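Local coordinates for protein acetyltransferase (Brucella abortus str. 2308 A, PDB 4ZBG) that binds acetyl-CoA and, as a GNAT-family acetyltransferase, probably transfers its acetyl group to an acceptor of unknown identity, at residues A[20-25]-A[42-47]; A[69-74]-A[107-112]. All coordinates share one frame; numbering follows the deposited sequence. Where two conformers were deposited one is given.

Contact 1. Residues A[20-25]-A[42-47]; sequences AEIRQV and EIVDAL
Arg23 reaches from helix 19-30 to Asp45 and Glu42 on helix 40-49, tying together the two helices that follow the first strand of the GNAT fold. The axes of the short segments run roughly antiparallel, at 148° and 9.9 Å apart, a gap that suits a long side chain. Arg23 spans it with CG trans to the backbone N (chi1 -178°) and by staying extended as far as NE. Its NH1 then donates to Asp45 OD2 in a salt bridge of 2.9 Å, bent little from straight at 164°. The acceptor lies in the guanidinium plane, whereas the donor stands well above the carboxylate plane of Asp45. Glu27 takes the NE of the same arginine and Arg48 binds OD1 of Asp45, so both charges have a second partner of opposite sign. On the sheet side of the ion pair the buried, branched Ile22 and Val44 touch lightly, CG2 to CG1 at 4.3 Å, and Ile22 continues onto His68 of the sheet. Glu42 adopts two conformations, and in the one described its carboxylate makes no salt bridge with Arg23; the close approach of its CG to NH2 is therefore doubtful. Its backbone N sits over the centre of the Arg23 guanidinium face, 3.7 Å above the plane.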
loop_
_atom_site.group_PDB
_atom_site.type_symbol
_atom_site.label_atom_id
_atom_site.label_comp_id
_atom_site.label_asym_id
_atom_site.label_seq_id
_atom_site.Cartn_x
_atom_site.Cartn_y
_atom_site.Cartn_z
ATOM N N ALA A 20 9.227 7.961 -11.060
ATOM C CA ALA A 20 9.405 7.116 -12.232
ATOM C C ALA A 20 9.813 5.718 -11.816
ATOM O O ALA A 20 9.277 4.736 -12.308
ATOM C CB ALA A 20 10.430 7.718 -13.188
ATOM N N GLU A 21 10.763 5.622 -10.896
ATOM C CA GLU A 21 11.230 4.316 -10.466
ATOM C C GLU A 21 10.169 3.520 -9.699
ATOM O O GLU A 21 10.054 2.302 -9.862
ATOM C CB GLU A 21 12.489 4.450 -9.633
ATOM C CG GLU A 21 13.135 3.126 -9.410
ATOM C CD GLU A 21 14.571 3.238 -8.982
ATOM O OE1 GLU A 21 15.132 4.354 -8.995
ATOM O OE2 GLU A 21 15.146 2.199 -8.653
ATOM N N ILE A 22 9.400 4.200 -8.856
ATOM C CA ILE A 22 8.292 3.549 -8.166
ATOM C C ILE A 22 7.350 2.935 -9.195
ATOM O O ILE A 22 6.893 1.800 -9.041
ATOM C CB ILE A 22 7.545 4.543 -7.252
ATOM C CG1 ILE A 22 8.381 4.864 -6.010
ATOM C CG2 ILE A 22 6.161 4.007 -6.874
ATOM C CD1 ILE A 22 7.853 6.030 -5.208
ATOM N N ARG A 23 7.043 3.687 -10.246
ATOM C CA ARG A 23 6.114 3.180 -11.241
ATOM C C ARG A 23 6.710 2.012 -12.020
ATOM O O ARG A 23 6.024 1.050 -12.328
ATOM C CB ARG A 23 5.647 4.294 -12.175
ATOM C CG ARG A 23 4.643 3.816 -13.204
ATOM C CD ARG A 23 3.780 4.953 -13.665
ATOM N NE ARG A 23 2.874 4.537 -14.726
ATOM C CZ ARG A 23 1.866 5.273 -15.170
ATOM N NH1 ARG A 23 1.587 6.446 -14.608
ATOM N NH2 ARG A 23 1.119 4.816 -16.162
ATOM N N GLN A 24 8.008 2.074 -12.284
ATOM C CA GLN A 24 8.692 0.969 -12.954
ATOM C C GLN A 24 8.634 -0.319 -12.127
ATOM O O GLN A 24 8.364 -1.399 -12.652
ATOM C CB GLN A 24 10.143 1.352 -13.228
ATOM C CG GLN A 24 10.971 0.276 -13.903
ATOM C CD GLN A 24 12.455 0.614 -13.938
ATOM O OE1 GLN A 24 12.861 1.738 -13.629
ATOM N NE2 GLN A 24 13.274 -0.366 -14.303
ATOM N N VAL A 25 8.884 -0.204 -10.830
ATOM C CA VAL A 25 8.818 -1.366 -9.953
ATOM C C VAL A 25 7.391 -1.923 -9.884
ATOM O O VAL A 25 7.172 -3.135 -9.973
ATOM C CB VAL A 25 9.362 -1.018 -8.559
ATOM C CG1 VAL A 25 9.092 -2.148 -7.593
ATOM C CG2 VAL A 25 10.860 -0.720 -8.645
ATOM N N GLU A 42 -0.432 3.588 -12.822
ATOM C CA GLU A 42 -1.326 4.723 -13.076
ATOM C C GLU A 42 -2.020 5.164 -11.802
ATOM O O GLU A 42 -2.181 6.355 -11.551
ATOM C CB GLU A 42 -2.426 4.347 -14.072
ATOM C CG GLU A 42 -1.965 4.089 -15.483
ATOM C CD GLU A 42 -3.116 3.932 -16.460
ATOM O OE1 GLU A 42 -4.207 4.499 -16.210
ATOM O OE2 GLU A 42 -2.926 3.237 -17.480
ATOM N N ILE A 43 -2.470 4.188 -11.013
ATOM C CA ILE A 43 -3.213 4.475 -9.797
ATOM C C ILE A 43 -2.347 5.215 -8.793
ATOM O O ILE A 43 -2.769 6.211 -8.213
ATOM C CB ILE A 43 -3.821 3.190 -9.200
ATOM C CG1 ILE A 43 -4.940 2.668 -10.110
ATOM C CG2 ILE A 43 -4.325 3.435 -7.771
ATOM C CD1 ILE A 43 -5.377 1.264 -9.782
ATOM N N VAL A 44 -1.130 4.729 -8.574
ATOM C CA VAL A 44 -0.235 5.410 -7.653
ATOM C C VAL A 44 -0.040 6.862 -8.093
ATOM O O VAL A 44 -0.112 7.784 -7.276
ATOM C CB VAL A 44 1.112 4.664 -7.511
ATOM C CG1 VAL A 44 2.109 5.506 -6.734
ATOM C CG2 VAL A 44 0.913 3.316 -6.830
ATOM N N ASP A 45 0.209 7.066 -9.386
ATOM C CA ASP A 45 0.454 8.416 -9.877
ATOM C C ASP A 45 -0.788 9.302 -9.765
ATOM O O ASP A 45 -0.677 10.492 -9.465
ATOM C CB ASP A 45 0.988 8.395 -11.312
ATOM C CG ASP A 45 2.441 7.924 -11.392
ATOM O OD1 ASP A 45 3.029 7.563 -10.346
ATOM O OD2 ASP A 45 2.986 7.900 -12.516
ATOM N N ALA A 46 -1.963 8.718 -9.969
ATOM C CA ALA A 46 -3.216 9.457 -9.845
ATOM C C ALA A 46 -3.511 9.821 -8.388
ATOM O O ALA A 46 -3.981 10.922 -8.112
ATOM C CB ALA A 46 -4.362 8.668 -10.458
ATOM N N LEU A 47 -3.242 8.903 -7.457
ATOM C CA LEU A 47 -3.347 9.219 -6.029
ATOM C C LEU A 47 -2.443 10.390 -5.673
ATOM O O LEU A 47 -2.861 11.325 -4.996
ATOM C CB LEU A 47 -2.997 8.007 -5.170
ATOM C CG LEU A 47 -3.984 6.843 -5.162
ATOM C CD1 LEU A 47 -3.340 5.681 -4.453
ATOM C CD2 LEU A 47 -5.295 7.231 -4.489
#

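Contact 2. Residues A[69-74]-A[107-112]; sequences IAFSPV and EGLAQL
Phe71, on strand 64-76, turns its ring into the inner side of helix 100-114, where Gly108, Leu109 and Leu112 receive it. Across the contact the interaction is apolar packing of buried residues. With CG anti to the carbonyl carbon (chi1 -63°), the ring carries its far end to the helix backbone, and CE1 comes within 3.7 Å of Gly108 CA. Glycine suits this place because the ring occupies the side on which a beta carbon would stand. The leucines fill in beside it: Leu112 places CD1 3.5 Å from Phe71 CD2, its CG standing over one ring face but offset toward the rim, and Leu109, lying roughly at right angles to Phe71, brings CD2 to 4.1 Å from CE2. Cys120 of strand 119-122 touches both Phe71 and Leu109, closing the core on that flank. Polar bonding stays within the helix and within the sheet. On the helix, Gln111 NE2 donates to the anti lone pair of Glu107 OE2 at 2.8 Å, one turn apart; in the sheet, backbone hydrogen bonds join Phe71 to Leu55 and Ala70 to Gly87 and Pro88 of strand 83-91. A helix running along a central strand, 31° between the short axes, is the helix-on-sheet core of the GNAT acetyltransferase domain.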
loop_
_atom_site.group_PDB
_atom_site.type_symbol
_atom_site.label_atom_id
_atom_site.label_comp_id
_atom_site.label_asym_id
_atom_site.label_seq_id
_atom_site.Cartn_x
_atom_site.Cartn_y
_atom_site.Cartn_z
ATOM N N ILE A 69 5.068 0.663 -1.357
ATOM C CA ILE A 69 3.720 0.489 -0.828
ATOM C C ILE A 69 2.982 1.821 -0.797
ATOM O O ILE A 69 3.570 2.848 -0.441
ATOM C CB ILE A 69 3.743 -0.212 0.542
ATOM C CG1 ILE A 69 2.327 -0.538 1.027
ATOM C CG2 ILE A 69 4.498 0.634 1.568
ATOM C CD1 ILE A 69 2.339 -1.495 2.190
ATOM N N ALA A 70 1.702 1.783 -1.168
ATOM C CA ALA A 70 0.810 2.935 -1.108
ATOM C C ALA A 70 -0.306 2.725 -0.092
ATOM O O ALA A 70 -0.837 1.619 0.033
ATOM C CB ALA A 70 0.189 3.185 -2.474
ATOM N N PHE A 71 -0.670 3.805 0.594
ATOM C CA PHE A 71 -1.881 3.868 1.398
ATOM C C PHE A 71 -2.655 5.109 1.004
ATOM O O PHE A 71 -2.058 6.133 0.681
ATOM C CB PHE A 71 -1.556 3.965 2.882
ATOM C CG PHE A 71 -0.836 2.780 3.434
ATOM C CD1 PHE A 71 0.539 2.662 3.315
ATOM C CD2 PHE A 71 -1.534 1.793 4.112
ATOM C CE1 PHE A 71 1.200 1.576 3.847
ATOM C CE2 PHE A 71 -0.883 0.703 4.656
ATOM C CZ PHE A 71 0.486 0.590 4.522
ATOM N N SER A 72 -3.984 5.029 1.067
ATOM C CA SER A 72 -4.846 6.146 0.683
ATOM C C SER A 72 -6.131 6.070 1.501
ATOM O O SER A 72 -6.472 5.004 2.016
ATOM C CB SER A 72 -5.139 6.106 -0.829
ATOM O OG SER A 72 -5.708 4.875 -1.221
ATOM N N PRO A 73 -6.857 7.192 1.633
ATOM C CA PRO A 73 -8.054 7.143 2.480
ATOM C C PRO A 73 -9.165 6.347 1.817
ATOM O O PRO A 73 -9.302 6.373 0.593
ATOM C CB PRO A 73 -8.476 8.620 2.586
ATOM C CG PRO A 73 -7.275 9.408 2.157
ATOM C CD PRO A 73 -6.617 8.548 1.110
ATOM N N VAL A 74 -9.952 5.642 2.620
ATOM C CA VAL A 74 -11.191 5.063 2.124
ATOM C C VAL A 74 -12.342 5.742 2.842
ATOM O O VAL A 74 -12.225 6.129 4.003
ATOM C CB VAL A 74 -11.258 3.527 2.310
ATOM C CG1 VAL A 74 -10.136 2.837 1.561
ATOM C CG2 VAL A 74 -11.265 3.140 3.792
ATOM N N GLU A 107 5.977 -1.559 8.367
ATOM C CA GLU A 107 6.392 -0.188 8.585
ATOM C C GLU A 107 5.286 0.809 8.206
ATOM O O GLU A 107 5.045 1.787 8.923
ATOM C CB GLU A 107 7.709 0.092 7.862
ATOM C CG GLU A 107 8.230 1.490 8.086
ATOM C CD GLU A 107 8.459 1.833 9.544
ATOM O OE1 GLU A 107 8.741 0.931 10.376
ATOM O OE2 GLU A 107 8.371 3.035 9.852
ATOM N N GLY A 108 4.603 0.561 7.092
ATOM C CA GLY A 108 3.495 1.414 6.698
ATOM C C GLY A 108 2.377 1.445 7.721
ATOM O O GLY A 108 1.856 2.513 8.065
ATOM N N LEU A 109 2.007 0.270 8.226
ATOM C CA LEU A 109 0.965 0.195 9.244
ATOM C C LEU A 109 1.390 0.926 10.513
ATOM O O LEU A 109 0.583 1.612 11.137
ATOM C CB LEU A 109 0.626 -1.255 9.555
ATOM C CG LEU A 109 -0.021 -2.022 8.403
ATOM C CD1 LEU A 109 -0.106 -3.493 8.778
ATOM C CD2 LEU A 109 -1.392 -1.461 8.052
ATOM N N ALA A 110 2.660 0.789 10.887
ATOM C CA ALA A 110 3.156 1.447 12.090
ATOM C C ALA A 110 3.073 2.960 11.929
ATOM O O ALA A 110 2.704 3.679 12.859
ATOM C CB ALA A 110 4.577 1.001 12.406
ATOM N N GLN A 111 3.388 3.449 10.734
ATOM C CA GLN A 111 3.333 4.882 10.490
ATOM C C GLN A 111 1.900 5.410 10.475
ATOM O O GLN A 111 1.625 6.486 11.010
ATOM C CB GLN A 111 4.117 5.252 9.231
ATOM C CG GLN A 111 5.616 5.088 9.446
ATOM C CD GLN A 111 6.449 5.707 8.353
ATOM O OE1 GLN A 111 6.075 6.724 7.769
ATOM N NE2 GLN A 111 7.591 5.091 8.065
ATOM N N LEU A 112 0.978 4.643 9.901
ATOM C CA LEU A 112 -0.436 5.019 9.963
ATOM C C LEU A 112 -0.933 5.077 11.396
ATOM O O LEU A 112 -1.579 6.048 11.788
ATOM C CB LEU A 112 -1.313 4.033 9.204
ATOM C CG LEU A 112 -1.405 4.139 7.687
ATOM C CD1 LEU A 112 -2.412 3.112 7.194
ATOM C CD2 LEU A 112 -1.793 5.544 7.233
#

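How the contacts relate
Contact 1 is complete before contact 2 begins along the chain, and their centres lie about 16 Å apart. Strand 64-76 is the element that joins them: helices 19-30 and 40-49 rest side chains on one face of it, while helix 100-114 packs on the other. Leu47 of helix 40-49 meets Ser72 of contact 2 with CD2 3.8 Å from CB, and Ser72 turns away from helix 100-114 just where its neighbour Phe71 turns toward it. The sheet is thus sandwiched between helices, with contact 2 near the chain centre and contact 1 farther out. Val44 and Phe71 each have side chains about 9 Å from the bound acetyl-CoA, which places both contacts near the cofactor, probably as part of the scaffold around its site.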